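Local coordinates for protein FAD-binding oxidoreductase (Gulosibacter chungangensis, PDB 7PBG) that oxidises 4-ethylphenol and related 4-alkylphenols, dehydrogenating the alkyl side chain with the help of a covalently bound FAD, at residues Thr457-Ala469 with His479-Ser491. Residues are numbered along the deposited sequence; the frame is centred on the assembly and turned at random.
Sequences TLDMTRELIRAGA and HNVLADQVAETYS
Gln485 and Arg462 hold each other through both ends of the glutamine amide. Its NE2 donates to Arg462 O at 3.0 Å, in the carbonyl plane and on a lone pair, although that oxygen already takes the helical bond from Arg466 N. The amide's OE1 in turn receives Arg462 NH1 at 3.0 Å, a nearly straight bond (168°) lying in the guanidinium plane, so the amide can neither flip nor swing without losing a partner. Gln485 spans the gap because its chain is fully extended, with CG anti to the backbone N (chi1 -180°). Further along, Arg462 NH2 reaches Val481 O at 3.0 Å from above the carbonyl plane, and a water links NH1, Val481 O and Gln485 N. A leucine in place of Arg462 would probably leave Gln485 OE1 and Val481 O each without its guanidinium donor and cost the water one of three partners. Leu482 CD2 lies over one face of this guanidinium and also meets Ile465 CD1, which packs crosswise on Val486 CG2 at 3.7 Å. Thr489 CG2 closes the row against Ala469 CB. Segment 457-469 and helix 483-489, a pair within the FAD-linked oxidase C-terminal region, run almost parallel (5°), axes 10.6 Å apart at closest approach. Thr461 and Leu482 rest on Phe396 of strand 393-402, which carries the FAD-linked His395; helix 406-422 backs Leu464, while Val486 and Thr489 pack against Leu212 and Leu199 of the second subunit.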
loop_
_atom_site.group_PDB
_atom_site.type_symbol
_atom_site.label_atom_id
_atom_site.label_comp_id
_atom_site.label_asym_id
_atom_site.label_seq_id
_atom_site.Cartn_x
_atom_site.Cartn_y
_atom_site.Cartn_z
ATOM N N THR A 457 3.357 -34.736 5.719
ATOM C CA THR A 457 3.562 -33.274 5.593
ATOM C C THR A 457 2.225 -32.550 5.534
ATOM O O THR A 457 2.060 -31.532 6.216
ATOM C CB THR A 457 4.426 -32.954 4.378
ATOM O OG1 THR A 457 5.635 -33.671 4.608
ATOM C CG2 THR A 457 4.704 -31.472 4.238
ATOM N N LEU A 458 1.304 -33.045 4.713
ATOM C CA LEU A 458 -0.030 -32.435 4.622
ATOM C C LEU A 458 -0.743 -32.546 5.966
ATOM O O LEU A 458 -1.313 -31.518 6.420
ATOM C CB LEU A 458 -0.843 -33.124 3.535
ATOM C CG LEU A 458 -2.260 -32.596 3.389
ATOM C CD1 LEU A 458 -2.287 -31.071 3.238
ATOM C CD2 LEU A 458 -2.959 -33.290 2.232
ATOM N N ASP A 459 -0.789 -33.733 6.580
ATOM C CA ASP A 459 -1.468 -33.889 7.893
ATOM C C ASP A 459 -0.854 -32.957 8.933
ATOM O O ASP A 459 -1.616 -32.324 9.693
ATOM C CB ASP A 459 -1.376 -35.316 8.404
ATOM C CG ASP A 459 -2.230 -36.280 7.610
ATOM O OD1 ASP A 459 -3.016 -35.803 6.755
ATOM O OD2 ASP A 459 -2.058 -37.512 7.834
ATOM N N MET A 460 0.482 -32.914 9.000
ATOM C CA MET A 460 1.209 -32.040 9.943
ATOM C C MET A 460 0.751 -30.596 9.727
ATOM O O MET A 460 0.407 -29.908 10.685
ATOM C CB MET A 460 2.718 -32.096 9.718
ATOM C CG MET A 460 3.500 -31.180 10.655
ATOM S SD MET A 460 5.188 -31.006 10.091
ATOM C CE MET A 460 5.041 -30.001 8.619
ATOM N N THR A 461 0.765 -30.140 8.485
ATOM C CA THR A 461 0.477 -28.726 8.157
ATOM C C THR A 461 -0.982 -28.392 8.485
ATOM O O THR A 461 -1.235 -27.304 9.005
ATOM C CB THR A 461 0.826 -28.409 6.715
ATOM O OG1 THR A 461 2.181 -28.820 6.555
ATOM C CG2 THR A 461 0.665 -26.934 6.392
ATOM N N ARG A 462 -1.933 -29.268 8.167
ATOM C CA ARG A 462 -3.334 -28.950 8.518
ATOM C C ARG A 462 -3.489 -28.832 10.027
ATOM O O ARG A 462 -4.330 -27.982 10.464
ATOM C CB ARG A 462 -4.313 -29.991 7.965
ATOM C CG ARG A 462 -4.335 -30.087 6.455
ATOM C CD ARG A 462 -5.691 -30.516 5.980
ATOM N NE ARG A 462 -5.787 -30.724 4.549
ATOM C CZ ARG A 462 -6.095 -29.793 3.649
ATOM N NH1 ARG A 462 -6.235 -28.520 4.000
ATOM N NH2 ARG A 462 -6.174 -30.123 2.372
ATOM N N GLU A 463 -2.763 -29.620 10.829
ATOM C CA GLU A 463 -2.809 -29.485 12.305
ATOM C C GLU A 463 -2.126 -28.166 12.721
ATOM O O GLU A 463 -2.634 -27.475 13.609
ATOM C CB GLU A 463 -2.114 -30.649 13.004
ATOM C CG GLU A 463 -2.177 -30.546 14.508
ATOM C CD GLU A 463 -3.548 -30.306 15.162
ATOM O OE1 GLU A 463 -4.604 -30.724 14.615
ATOM O OE2 GLU A 463 -3.567 -29.700 16.241
ATOM N N LEU A 464 -1.021 -27.786 12.081
ATOM C CA LEU A 464 -0.386 -26.478 12.374
ATOM C C LEU A 464 -1.373 -25.334 12.114
ATOM O O LEU A 464 -1.476 -24.419 12.996
ATOM C CB LEU A 464 0.898 -26.304 11.550
ATOM C CG LEU A 464 2.075 -27.174 11.978
ATOM C CD1 LEU A 464 3.180 -27.095 10.941
ATOM C CD2 LEU A 464 2.558 -26.812 13.363
ATOM N N ILE A 465 -2.094 -25.356 10.985
ATOM C CA ILE A 465 -3.073 -24.303 10.629
ATOM C C ILE A 465 -4.164 -24.302 11.721
ATOM O O ILE A 465 -4.494 -23.253 12.258
ATOM C CB ILE A 465 -3.638 -24.535 9.231
ATOM C CG1 ILE A 465 -2.539 -24.380 8.169
ATOM C CG2 ILE A 465 -4.872 -23.676 9.001
ATOM C CD1 ILE A 465 -2.933 -24.832 6.808
ATOM N N ARG A 466 -4.659 -25.484 12.080
ATOM C CA ARG A 466 -5.729 -25.589 13.122
ATOM C C ARG A 466 -5.231 -25.013 14.435
ATOM O O ARG A 466 -5.947 -24.184 15.027
ATOM C CB ARG A 466 -6.163 -27.043 13.331
ATOM C CG ARG A 466 -7.429 -27.412 12.592
ATOM C CD ARG A 466 -7.962 -28.772 13.057
ATOM N NE ARG A 466 -6.985 -29.843 12.874
ATOM C CZ ARG A 466 -6.708 -30.450 11.716
ATOM N NH1 ARG A 466 -7.330 -30.093 10.601
ATOM N NH2 ARG A 466 -5.790 -31.404 11.684
ATOM N N ALA A 467 -4.037 -25.388 14.875
ATOM C CA ALA A 467 -3.504 -24.950 16.183
ATOM C C ALA A 467 -3.197 -23.448 16.135
ATOM O O ALA A 467 -3.533 -22.737 17.090
ATOM C CB ALA A 467 -2.311 -25.768 16.599
ATOM N N GLY A 468 -2.588 -22.976 15.054
ATOM C CA GLY A 468 -2.340 -21.545 14.829
ATOM C C GLY A 468 -3.643 -20.759 14.952
ATOM O O GLY A 468 -3.683 -19.810 15.737
ATOM N N ALA A 469 -4.684 -21.136 14.210
ATOM C CA ALA A 469 -5.971 -20.397 14.209
ATOM C C ALA A 469 -6.517 -20.294 15.641
ATOM O O ALA A 469 -7.053 -19.220 16.006
ATOM C CB ALA A 469 -6.983 -21.048 13.298
ATOM N N HIS A 479 -0.286 -22.934 -0.005
ATOM C CA HIS A 479 -0.374 -23.917 -1.091
ATOM C C HIS A 479 -1.829 -24.071 -1.551
ATOM O O HIS A 479 -2.781 -24.022 -0.698
ATOM C CB HIS A 479 0.241 -25.238 -0.622
ATOM C CG HIS A 479 0.508 -26.219 -1.707
ATOM N ND1 HIS A 479 -0.490 -26.941 -2.371
ATOM C CD2 HIS A 479 1.678 -26.636 -2.238
ATOM C CE1 HIS A 479 0.084 -27.761 -3.274
ATOM N NE2 HIS A 479 1.427 -27.619 -3.176
ATOM N N ASN A 480 -2.000 -24.273 -2.846
ATOM C CA ASN A 480 -3.289 -24.680 -3.474
ATOM C C ASN A 480 -4.075 -25.623 -2.552
ATOM O O ASN A 480 -5.285 -25.381 -2.330
ATOM C CB ASN A 480 -3.095 -25.431 -4.786
ATOM C CG ASN A 480 -2.407 -24.624 -5.858
ATOM O OD1 ASN A 480 -2.158 -23.419 -5.680
ATOM N ND2 ASN A 480 -2.139 -25.261 -6.990
ATOM N N VAL A 481 -3.453 -26.689 -2.042
ATOM C CA VAL A 481 -4.226 -27.758 -1.338
ATOM C C VAL A 481 -4.741 -27.236 -0.003
ATOM O O VAL A 481 -5.663 -27.819 0.552
ATOM C CB VAL A 481 -3.373 -29.028 -1.195
ATOM C CG1 VAL A 481 -2.263 -28.851 -0.164
ATOM C CG2 VAL A 481 -4.238 -30.232 -0.893
ATOM N N LEU A 482 -4.119 -26.191 0.546
ATOM C CA LEU A 482 -4.476 -25.605 1.871
ATOM C C LEU A 482 -5.472 -24.450 1.758
ATOM O O LEU A 482 -5.951 -23.962 2.831
ATOM C CB LEU A 482 -3.219 -25.058 2.552
ATOM C CG LEU A 482 -2.121 -26.060 2.866
ATOM C CD1 LEU A 482 -0.893 -25.340 3.464
ATOM C CD2 LEU A 482 -2.612 -27.210 3.756
ATOM N N ALA A 483 -5.753 -23.966 0.546
ATOM C CA ALA A 483 -6.474 -22.682 0.313
ATOM C C ALA A 483 -7.815 -22.689 1.057
ATOM O O ALA A 483 -8.132 -21.756 1.748
ATOM C CB ALA A 483 -6.677 -22.477 -1.162
ATOM N N ASP A 484 -8.586 -23.752 0.930
ATOM C CA ASP A 484 -9.946 -23.697 1.499
ATOM C C ASP A 484 -9.844 -23.685 3.015
ATOM O O ASP A 484 -10.640 -22.959 3.710
ATOM C CB ASP A 484 -10.810 -24.863 1.020
ATOM C CG ASP A 484 -11.481 -24.605 -0.319
ATOM O OD1 ASP A 484 -11.565 -23.420 -0.766
ATOM O OD2 ASP A 484 -11.923 -25.593 -0.917
ATOM N N GLN A 485 -8.960 -24.526 3.567
ATOM C CA GLN A 485 -8.812 -24.600 5.033
ATOM C C GLN A 485 -8.379 -23.217 5.548
ATOM O O GLN A 485 -8.929 -22.692 6.547
ATOM C CB GLN A 485 -7.805 -25.656 5.481
ATOM C CG GLN A 485 -7.679 -25.714 6.992
ATOM C CD GLN A 485 -6.645 -26.704 7.487
ATOM O OE1 GLN A 485 -5.910 -27.327 6.697
ATOM N NE2 GLN A 485 -6.493 -26.764 8.800
ATOM N N VAL A 486 -7.384 -22.635 4.918
ATOM C CA VAL A 486 -6.882 -21.310 5.393
ATOM C C VAL A 486 -7.987 -20.254 5.197
ATOM O O VAL A 486 -8.260 -19.481 6.113
ATOM C CB VAL A 486 -5.553 -20.941 4.693
ATOM C CG1 VAL A 486 -5.146 -19.507 5.039
ATOM C CG2 VAL A 486 -4.468 -21.933 5.050
ATOM N N ALA A 487 -8.667 -20.222 4.052
ATOM C CA ALA A 487 -9.726 -19.223 3.798
ATOM C C ALA A 487 -10.759 -19.361 4.915
ATOM O O ALA A 487 -11.254 -18.346 5.422
ATOM C CB ALA A 487 -10.342 -19.379 2.435
ATOM N N GLU A 488 -11.035 -20.587 5.330
ATOM C CA GLU A 488 -12.097 -20.864 6.338
ATOM C C GLU A 488 -11.678 -20.341 7.709
ATOM O O GLU A 488 -12.549 -20.029 8.536
ATOM C CB GLU A 488 -12.408 -22.369 6.371
ATOM C CG GLU A 488 -13.584 -22.712 7.271
ATOM C CD GLU A 488 -14.991 -22.632 6.658
ATOM O OE1 GLU A 488 -15.130 -22.280 5.441
ATOM O OE2 GLU A 488 -15.976 -22.891 7.407
ATOM N N THR A 489 -10.397 -20.139 7.957
ATOM C CA THR A 489 -9.976 -19.566 9.272
ATOM C C THR A 489 -10.313 -18.077 9.393
ATOM O O THR A 489 -10.411 -17.593 10.547
ATOM C CB THR A 489 -8.490 -19.791 9.566
ATOM O OG1 THR A 489 -7.665 -19.069 8.657
ATOM C CG2 THR A 489 -8.125 -21.258 9.560
ATOM N N TYR A 490 -10.545 -17.377 8.295
ATOM C CA TYR A 490 -10.905 -15.932 8.317
ATOM C C TYR A 490 -12.416 -15.808 8.493
ATOM O O TYR A 490 -13.130 -15.351 7.593
ATOM C CB TYR A 490 -10.376 -15.237 7.066
ATOM C CG TYR A 490 -8.879 -15.070 7.038
ATOM C CD1 TYR A 490 -8.283 -13.906 7.514
ATOM C CD2 TYR A 490 -8.062 -16.080 6.564
ATOM C CE1 TYR A 490 -6.908 -13.763 7.516
ATOM C CE2 TYR A 490 -6.691 -15.961 6.568
ATOM C CZ TYR A 490 -6.112 -14.781 7.019
ATOM O OH TYR A 490 -4.763 -14.656 7.040
ATOM N N SER A 491 -12.891 -16.298 9.630
ATOM C CA SER A 491 -14.319 -16.673 9.811
ATOM C C SER A 491 -15.161 -15.512 10.329
ATOM O O SER A 491 -16.386 -15.698 10.423
ATOM C CB SER A 491 -14.433 -17.847 10.726
ATOM O OG SER A 491 -14.010 -17.478 11.989
HETATM O O HOH W 1 -7.786 -26.874 2.159
#